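Local coordinates for protein PhnH (Penicillium herquei, PDB 6JJT) that catalyses the enantioselective intramolecular hydroalkoxylation of a prenylated phenalenone to (2'R)-atrovenetin in the herqueinone pathway, working as a homotetramer, at residues D[49-54]-D[74-79]; D[94-99]-D[120-125]. All blocks are in the same frame, centred on the assembly; numbering follows the deposited sequence.

Contact 1. Residues D[49-54]-D[74-79]; sequences IKALQT and ALSTRG
With chi1 of Lys50 at -57° and that of Thr77 at -66°, CG of the lysine and OG1 of the threonine each stand opposite their own carbonyl carbon, and the two side chains run alongside one another: Lys50 CG rests 3.5 Å from Thr77 OG1. On the same face, Leu75 CG lies anti to its carbonyl carbon (chi1 -68°), which sends CD2 across the gap to 3.8 Å from Leu52 CB; the two leucines meet obliquely, and Leu52 packs further on Leu101 and Leu75 on His89, both of a second subunit. Underneath lies the regular antiparallel ladder of a beta hairpin, strands 48-61 and 67-79 of the closed DUF3237 barrel. Ile49 with Arg78, Ala51 with Ser76 and Gln53 with Ala74 are its hydrogen-bonded pairs, the shortest of the six bonds running from Ile49 N to Arg78 O (2.7 Å). These pairs share the other face, where Ser76 OG approaches Ala51 CB (3.8 Å) and holds two waters. One water donates to Ile49 O at 2.9 Å; the second donates to Ala74 O at 3.1 Å and, weakly, to Ala51 O. Carbonyls already engaged in the ladder thus take a further bond. Gln53 NE2 is hydrogen-bonded to Gly37 O on strand 26-44.

Contact 2. Residues D[94-99]-D[120-125]; sequences TSDGAN and EKYNWL
Asp96 OD1 is gripped by two hydroxyls: Tyr122 OH donates to it across the contact at 2.7 Å, and Thr94 OG1 donates from within the same turn at 2.8 Å. The tyrosine arrives on the syn side, 19° out of the carboxylate plane, whereas the threonine comes in nearly along the C-O axis. The carboxylate stands at 80° to the phenol ring, with OD1 at the ring's edge. Its other oxygen, OD2, forms a salt bridge with Lys121 NZ at 2.6 Å, also from the syn side. In Lys121, chi1 of 178° sets CG over the centre of one face of the Tyr122 ring, and the extended chain beyond carries NZ to OD2. Thr94 CG2 makes a CH-pi contact with the opposite face, 4.1 Å from the ring centroid, while Ala98 CB touches Tyr122 CD2 at 3.6 Å. The neighbouring residues therefore constrain the ring from both faces, and the bond at its hydroxyl fixes its far end. Thr94 OG1 in turn accepts from Ala98 N (3.0 Å), bridging the exit of the type I turn to the carboxylate within it. The nearby ammonium and two hydroxyl donors would be expected to favour the charged carboxylate. The turn from Thr94 to Gly97 closes the beta hairpin of strands 84-94 and 99-107 in the barrel; the facing loop joins strand 110-116 to strand 129-133, with Phe65 packed on Tyr122 and Ser119 OG hydrogen-bonded to Tyr122 N.

In the fold
From the N terminus, the chain passes through strand 26-44 and enters strand 48-61, where contact 1 opens; after 19 intervening residues the segment 74-79, at the end of strand 67-79, lies beside 49-54 and closes the contact. Strand 84-94 follows, and at its end contact 2 opens. The chain then runs through strands 99-107 and 110-116 before the loop at 120-125 closes it, ahead of strands 129-133 and 142-148. The two closures come in series, neither nested nor crossed. Contact 1 joins adjacent barrel strands, whereas contact 2 ties together two loops. They lie on opposite sides of the chain's centre, with centres 29 Å apart and nearest atoms about 17 Å apart.

Contact 1. Residues D[49-54]-D[74-79]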
ATOM      1  N   ILE D  49      17.611  -7.621  -0.079  1.00 19.08           N
ATOM      2  CA  ILE D  49      17.236  -8.395  -1.275  1.00 17.57           C
ATOM      3  C   ILE D  49      15.717  -8.410  -1.485  1.00 13.31           C
ATOM      4  O   ILE D  49      14.972  -8.956  -0.673  1.00 12.63           O
ATOM      5  CB  ILE D  49      17.680  -9.863  -1.213  1.00 22.13           C
ATOM      6  CG1 ILE D  49      19.197  -9.927  -1.094  1.00 24.58           C
ATOM      7  CG2 ILE D  49      17.155 -10.673  -2.399  1.00 21.85           C
ATOM      8  CD1 ILE D  49      19.744  -8.634  -1.572  1.00 25.55           C
ATOM      9  N   LYS D  50      15.259  -7.905  -2.651  1.00 11.91           N
ATOM     10  CA  LYS D  50      13.827  -7.677  -2.934  1.00 10.49           C
ATOM     11  C   LYS D  50      13.400  -8.560  -4.113  1.00  9.26           C
ATOM     12  O   LYS D  50      14.116  -8.575  -5.146  1.00 10.17           O
ATOM     13  CB  LYS D  50      13.528  -6.204  -3.228  1.00 10.36           C
ATOM     14  CG  LYS D  50      13.954  -5.241  -2.107  1.00 13.29           C
ATOM     15  CD  LYS D  50      13.416  -3.868  -2.438  1.00 16.88           C
ATOM     16  CE  LYS D  50      14.145  -2.760  -1.709  1.00 20.27           C
ATOM     17  NZ  LYS D  50      13.481  -1.469  -2.060  1.00 25.65           N
ATOM     18  N   ALA D  51      12.281  -9.284  -3.986  1.00  9.06           N
ATOM     19  CA  ALA D  51      11.829 -10.219  -5.003  1.00  9.49           C
ATOM     20  C   ALA D  51      10.329 -10.129  -5.190  1.00  9.35           C
ATOM     21  O   ALA D  51       9.563  -9.720  -4.291  1.00  9.80           O
ATOM     22  CB  ALA D  51      12.196 -11.629  -4.590  1.00 11.67           C
ATOM     23  N   LEU D  52       9.895 -10.521  -6.387  1.00  9.21           N
ATOM     24  CA  LEU D  52       8.496 -10.724  -6.704  1.00  9.14           C
ATOM     25  C   LEU D  52       8.298 -12.204  -7.006  1.00  9.77           C
ATOM     26  O   LEU D  52       9.197 -12.797  -7.670  1.00 10.70           O
ATOM     27  CB  LEU D  52       8.097  -9.882  -7.927  1.00 10.21           C
ATOM     28  CG  LEU D  52       6.659 -10.135  -8.437  1.00 10.09           C
ATOM     29  CD1 LEU D  52       6.021  -8.879  -9.047  1.00 12.51           C
ATOM     30  CD2 LEU D  52       6.582 -11.271  -9.462  1.00 11.99           C
ATOM     31  N   GLN D  53       7.231 -12.835  -6.490  1.00 10.54           N
ATOM     32  CA  GLN D  53       6.981 -14.250  -6.705  1.00 10.35           C
ATOM     33  C   GLN D  53       5.488 -14.435  -6.943  1.00 11.61           C
ATOM     34  O   GLN D  53       4.667 -13.990  -6.141  1.00 11.57           O
ATOM     35  CB  GLN D  53       7.429 -15.021  -5.474  1.00 12.69           C
ATOM     36  CG  GLN D  53       7.375 -16.530  -5.683  1.00 13.48           C
ATOM     37  CD  GLN D  53       8.125 -17.311  -4.638  1.00 15.38           C
ATOM     38  OE1 GLN D  53       8.110 -16.970  -3.476  1.00 17.30           O
ATOM     39  NE2 GLN D  53       8.767 -18.401  -5.048  1.00 16.32           N
ATOM     40  N   THR D  54       5.138 -15.120  -8.029  1.00 11.43           N
ATOM     41  CA  THR D  54       3.751 -15.424  -8.344  1.00 12.18           C
ATOM     42  C   THR D  54       3.229 -16.535  -7.425  1.00 12.55           C
ATOM     43  O   THR D  54       3.980 -17.498  -7.145  1.00 13.27           O
ATOM     44  CB  THR D  54       3.662 -15.777  -9.843  1.00 14.89           C
ATOM     45  OG1 THR D  54       4.036 -14.593 -10.552  1.00 17.84           O
ATOM     46  CG2 THR D  54       2.298 -16.233 -10.290  1.00 20.87           C
ATOM     47  N   ALA D  74       3.300 -12.128  -4.452  1.00 10.10           N
ATOM     48  CA  ALA D  74       3.966 -11.782  -3.200  1.00 10.03           C
ATOM     49  C   ALA D  74       5.203 -10.938  -3.476  1.00 10.48           C
ATOM     50  O   ALA D  74       5.963 -11.233  -4.407  1.00 11.52           O
ATOM     51  CB  ALA D  74       4.403 -13.016  -2.471  1.00 12.58           C
ATOM     52  N   LEU D  75       5.403  -9.861  -2.730  1.00 10.49           N
ATOM     53  CA  LEU D  75       6.620  -9.067  -2.776  1.00 11.22           C
ATOM     54  C   LEU D  75       7.350  -9.244  -1.470  1.00 10.38           C
ATOM     55  O   LEU D  75       6.718  -9.164  -0.385  1.00 13.18           O
ATOM     56  CB  LEU D  75       6.248  -7.583  -2.929  1.00 11.95           C
ATOM     57  CG  LEU D  75       5.619  -7.156  -4.260  1.00 13.40           C
ATOM     58  CD1 LEU D  75       5.238  -5.681  -4.228  1.00 16.38           C
ATOM     59  CD2 LEU D  75       6.562  -7.398  -5.425  1.00 15.74           C
ATOM     60  N   SER D  76       8.644  -9.549  -1.501  1.00  9.62           N
ATOM     61  CA  SER D  76       9.338  -9.838  -0.250  1.00 11.13           C
ATOM     62  C   SER D  76      10.626  -9.030  -0.210  1.00 11.95           C
ATOM     63  O   SER D  76      11.224  -8.722  -1.239  1.00 11.54           O
ATOM     64  CB  SER D  76       9.601 -11.290  -0.121  1.00 12.34           C
ATOM     65  OG  SER D  76      10.443 -11.723  -1.182  1.00 17.76           O
ATOM     66  N   THR D  77      11.041  -8.646   0.980  1.00 12.97           N
ATOM     67  CA  THR D  77      12.336  -7.997   1.179  1.00 12.79           C
ATOM     68  C   THR D  77      13.075  -8.660   2.341  1.00 12.41           C
ATOM     69  O   THR D  77      12.521  -8.679   3.464  1.00 12.23           O
ATOM     70  CB  THR D  77      12.157  -6.520   1.535  1.00 14.73           C
ATOM     71  OG1 THR D  77      11.590  -5.865   0.404  1.00 17.47           O
ATOM     72  CG2 THR D  77      13.474  -5.821   1.832  1.00 15.35           C
ATOM     73  N   ARG D  78      14.261  -9.169   2.047  1.00 12.63           N
ATOM     74  CA  ARG D  78      15.138  -9.696   3.085  1.00 13.40           C
ATOM     75  C   ARG D  78      16.174  -8.623   3.371  1.00 14.98           C
ATOM     76  O   ARG D  78      16.969  -8.325   2.491  1.00 15.78           O
ATOM     77  CB  ARG D  78      15.856 -10.938   2.559  1.00 17.89           C
ATOM     78  CG  ARG D  78      16.751 -11.551   3.639  1.00 27.61           C
ATOM     79  CD  ARG D  78      17.673 -12.699   3.272  1.00 37.91           C
ATOM     80  NE  ARG D  78      16.992 -13.962   3.004  1.00 49.23           N
ATOM     81  CZ  ARG D  78      16.677 -14.864   3.934  1.00 55.03           C
ATOM     82  NH1 ARG D  78      16.060 -15.983   3.587  1.00 59.29           N
ATOM     83  NH2 ARG D  78      16.978 -14.643   5.205  1.00 56.26           N
ATOM     84  N   GLY D  79      16.201  -8.069   4.602  1.00 16.59           N
ATOM     85  CA  GLY D  79      17.157  -6.998   4.911  1.00 15.99           C
ATOM     86  C   GLY D  79      18.487  -7.595   5.374  1.00 16.28           C
ATOM     87  O   GLY D  79      18.538  -8.764   5.765  1.00 17.13           O
TER
HETATM   88  O   HOH W   1      13.264 -11.328  -0.921  1.00 18.93           O
HETATM   89  O   HOH W   2       8.443 -12.474  -3.128  1.00 17.95           O

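Contact 2. Residues D[94-99]-D[120-125]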
ATOM      1  N   THR D  94     -13.861 -20.439  -3.634  1.00 15.62           N
ATOM      2  CA  THR D  94     -14.293 -21.558  -2.819  1.00 16.25           C
ATOM      3  C   THR D  94     -14.903 -22.638  -3.710  1.00 18.47           C
ATOM      4  O   THR D  94     -15.263 -22.380  -4.845  1.00 16.11           O
ATOM      5  CB  THR D  94     -15.311 -21.089  -1.767  1.00 18.00           C
ATOM      6  OG1 THR D  94     -16.441 -20.626  -2.489  1.00 17.05           O
ATOM      7  CG2 THR D  94     -14.807 -19.973  -0.869  1.00 17.14           C
ATOM      8  N   SER D  95     -15.097 -23.821  -3.107  1.00 19.89           N
ATOM      9  CA  SER D  95     -15.714 -24.973  -3.783  1.00 23.50           C
ATOM     10  C   SER D  95     -17.085 -24.617  -4.361  1.00 24.24           C
ATOM     11  O   SER D  95     -17.439 -25.084  -5.442  1.00 25.28           O
ATOM     12  CB  SER D  95     -15.809 -26.159  -2.855  1.00 26.86           C
ATOM     13  OG  SER D  95     -16.396 -25.778  -1.630  1.00 29.80           O
ATOM     14  N   ASP D  96     -17.816 -23.711  -3.700  1.00 23.53           N
ATOM     15  CA  ASP D  96     -19.132 -23.311  -4.187  1.00 25.07           C
ATOM     16  C   ASP D  96     -19.103 -22.003  -4.986  1.00 26.03           C
ATOM     17  O   ASP D  96     -20.144 -21.416  -5.271  1.00 27.90           O
ATOM     18  CB  ASP D  96     -20.178 -23.369  -3.063  1.00 26.08           C
ATOM     19  CG  ASP D  96     -19.824 -22.625  -1.777  1.00 28.84           C
ATOM     20  OD1 ASP D  96     -18.689 -22.088  -1.653  1.00 24.97           O
ATOM     21  OD2 ASP D  96     -20.689 -22.592  -0.884  1.00 31.75           O
ATOM     22  N   GLY D  97     -17.919 -21.512  -5.367  1.00 21.71           N
ATOM     23  CA  GLY D  97     -17.874 -20.496  -6.405  1.00 20.55           C
ATOM     24  C   GLY D  97     -17.658 -19.050  -5.928  1.00 19.39           C
ATOM     25  O   GLY D  97     -17.672 -18.134  -6.766  1.00 23.54           O
ATOM     26  N   ALA D  98     -17.480 -18.836  -4.613  1.00 18.40           N
ATOM     27  CA  ALA D  98     -17.322 -17.468  -4.114  1.00 17.46           C
ATOM     28  C   ALA D  98     -15.857 -17.025  -4.236  1.00 13.83           C
ATOM     29  O   ALA D  98     -14.956 -17.825  -3.984  1.00 14.88           O
ATOM     30  CB  ALA D  98     -17.740 -17.409  -2.680  1.00 17.41           C
ATOM     31  N   ASN D  99     -15.659 -15.756  -4.604  1.00 12.86           N
ATOM     32  CA  ASN D  99     -14.322 -15.191  -4.718  1.00 12.16           C
ATOM     33  C   ASN D  99     -14.025 -14.385  -3.456  1.00 10.78           C
ATOM     34  O   ASN D  99     -14.840 -13.564  -3.049  1.00 11.67           O
ATOM     35  CB  ASN D  99     -14.259 -14.298  -5.936  1.00 12.06           C
ATOM     36  CG  ASN D  99     -14.348 -15.039  -7.249  1.00 12.77           C
ATOM     37  OD1 ASN D  99     -14.001 -16.222  -7.276  1.00 13.81           O
ATOM     38  ND2 ASN D  99     -14.784 -14.344  -8.273  1.00 12.83           N
ATOM     39  N   GLU D 120     -22.472 -13.610   0.339  1.00 20.32           N
ATOM     40  CA  GLU D 120     -23.297 -13.612   1.547  1.00 22.39           C
ATOM     41  C   GLU D 120     -22.869 -14.705   2.523  1.00 19.22           C
ATOM     42  O   GLU D 120     -22.891 -14.506   3.737  1.00 21.19           O
ATOM     43  CB  GLU D 120     -24.773 -13.796   1.181  1.00 26.50           C
ATOM     44  CG  GLU D 120     -25.487 -12.480   0.954  1.00 39.43           C
ATOM     45  CD  GLU D 120     -26.983 -12.532   1.244  1.00 48.73           C
ATOM     46  OE1 GLU D 120     -27.429 -13.483   1.953  1.00 50.97           O
ATOM     47  OE2 GLU D 120     -27.705 -11.624   0.757  1.00 50.87           O
ATOM     48  N   LYS D 121     -22.471 -15.852   1.992  1.00 18.31           N
ATOM     49  CA  LYS D 121     -22.090 -16.982   2.810  1.00 19.30           C
ATOM     50  C   LYS D 121     -20.780 -16.723   3.544  1.00 18.17           C
ATOM     51  O   LYS D 121     -20.578 -17.187   4.662  1.00 19.93           O
ATOM     52  CB  LYS D 121     -22.013 -18.264   1.977  1.00 21.81           C
ATOM     53  CG  LYS D 121     -21.564 -19.496   2.741  1.00 27.28           C
ATOM     54  CD  LYS D 121     -21.632 -20.745   1.888  1.00 29.33           C
ATOM     55  CE  LYS D 121     -20.988 -21.941   2.550  1.00 30.82           C
ATOM     56  NZ  LYS D 121     -21.095 -23.126   1.667  1.00 35.41           N
ATOM     57  N   TYR D 122     -19.863 -15.946   2.927  1.00 18.28           N
ATOM     58  CA  TYR D 122     -18.516 -15.818   3.468  1.00 17.41           C
ATOM     59  C   TYR D 122     -18.191 -14.409   3.956  1.00 15.20           C
ATOM     60  O   TYR D 122     -17.069 -14.189   4.388  1.00 14.98           O
ATOM     61  CB  TYR D 122     -17.501 -16.278   2.415  1.00 17.39           C
ATOM     62  CG  TYR D 122     -17.686 -17.722   2.021  1.00 20.04           C
ATOM     63  CD1 TYR D 122     -17.287 -18.747   2.871  1.00 21.58           C
ATOM     64  CD2 TYR D 122     -18.241 -18.053   0.792  1.00 18.13           C
ATOM     65  CE1 TYR D 122     -17.456 -20.081   2.519  1.00 21.23           C
ATOM     66  CE2 TYR D 122     -18.432 -19.385   0.436  1.00 18.96           C
ATOM     67  CZ  TYR D 122     -18.030 -20.393   1.296  1.00 20.33           C
ATOM     68  OH  TYR D 122     -18.182 -21.709   0.921  1.00 22.05           O
ATOM     69  N   ASN D 123     -19.157 -13.482   3.906  1.00 17.79           N
ATOM     70  CA  ASN D 123     -18.765 -12.102   4.194  1.00 18.85           C
ATOM     71  C   ASN D 123     -18.491 -11.860   5.688  1.00 16.84           C
ATOM     72  O   ASN D 123     -17.982 -10.803   6.018  1.00 17.02           O
ATOM     73  CB  ASN D 123     -19.591 -11.063   3.443  1.00 23.64           C
ATOM     74  CG  ASN D 123     -21.006 -11.009   3.952  1.00 28.55           C
ATOM     75  OD1 ASN D 123     -21.317 -11.633   4.962  1.00 27.28           O
ATOM     76  ND2 ASN D 123     -21.860 -10.253   3.263  1.00 33.41           N
ATOM     77  N   TRP D 124     -18.782 -12.803   6.579  1.00 16.01           N
ATOM     78  CA  TRP D 124     -18.254 -12.771   7.938  1.00 16.51           C
ATOM     79  C   TRP D 124     -16.722 -12.604   7.951  1.00 14.90           C
ATOM     80  O   TRP D 124     -16.145 -12.095   8.911  1.00 15.04           O
ATOM     81  CB  TRP D 124     -18.735 -14.008   8.732  1.00 19.30           C
ATOM     82  CG  TRP D 124     -18.315 -15.335   8.172  1.00 17.81           C
ATOM     83  CD1 TRP D 124     -18.948 -16.074   7.206  1.00 19.81           C
ATOM     84  CD2 TRP D 124     -17.144 -16.081   8.503  1.00 17.91           C
ATOM     85  NE1 TRP D 124     -18.239 -17.213   6.918  1.00 19.54           N
ATOM     86  CE2 TRP D 124     -17.127 -17.253   7.711  1.00 19.59           C
ATOM     87  CE3 TRP D 124     -16.107 -15.848   9.399  1.00 19.93           C
ATOM     88  CZ2 TRP D 124     -16.101 -18.196   7.780  1.00 19.85           C
ATOM     89  CZ3 TRP D 124     -15.106 -16.786   9.490  1.00 21.39           C
ATOM     90  CH2 TRP D 124     -15.097 -17.940   8.694  1.00 24.10           C
ATOM     91  N   LEU D 125     -16.039 -13.046   6.882  1.00 14.98           N
ATOM     92  CA  LEU D 125     -14.579 -12.949   6.839  1.00 13.48           C
ATOM     93  C   LEU D 125     -14.112 -11.497   6.732  1.00 12.54           C
ATOM     94  O   LEU D 125     -12.981 -11.205   7.118  1.00 11.92           O
ATOM     95  CB  LEU D 125     -14.029 -13.751   5.649  1.00 14.64           C
ATOM     96  CG  LEU D 125     -14.063 -15.266   5.811  1.00 16.18           C
ATOM     97  CD1 LEU D 125     -13.800 -15.938   4.463  1.00 16.92           C
ATOM     98  CD2 LEU D 125     -13.006 -15.657   6.864  1.00 17.08           C
TER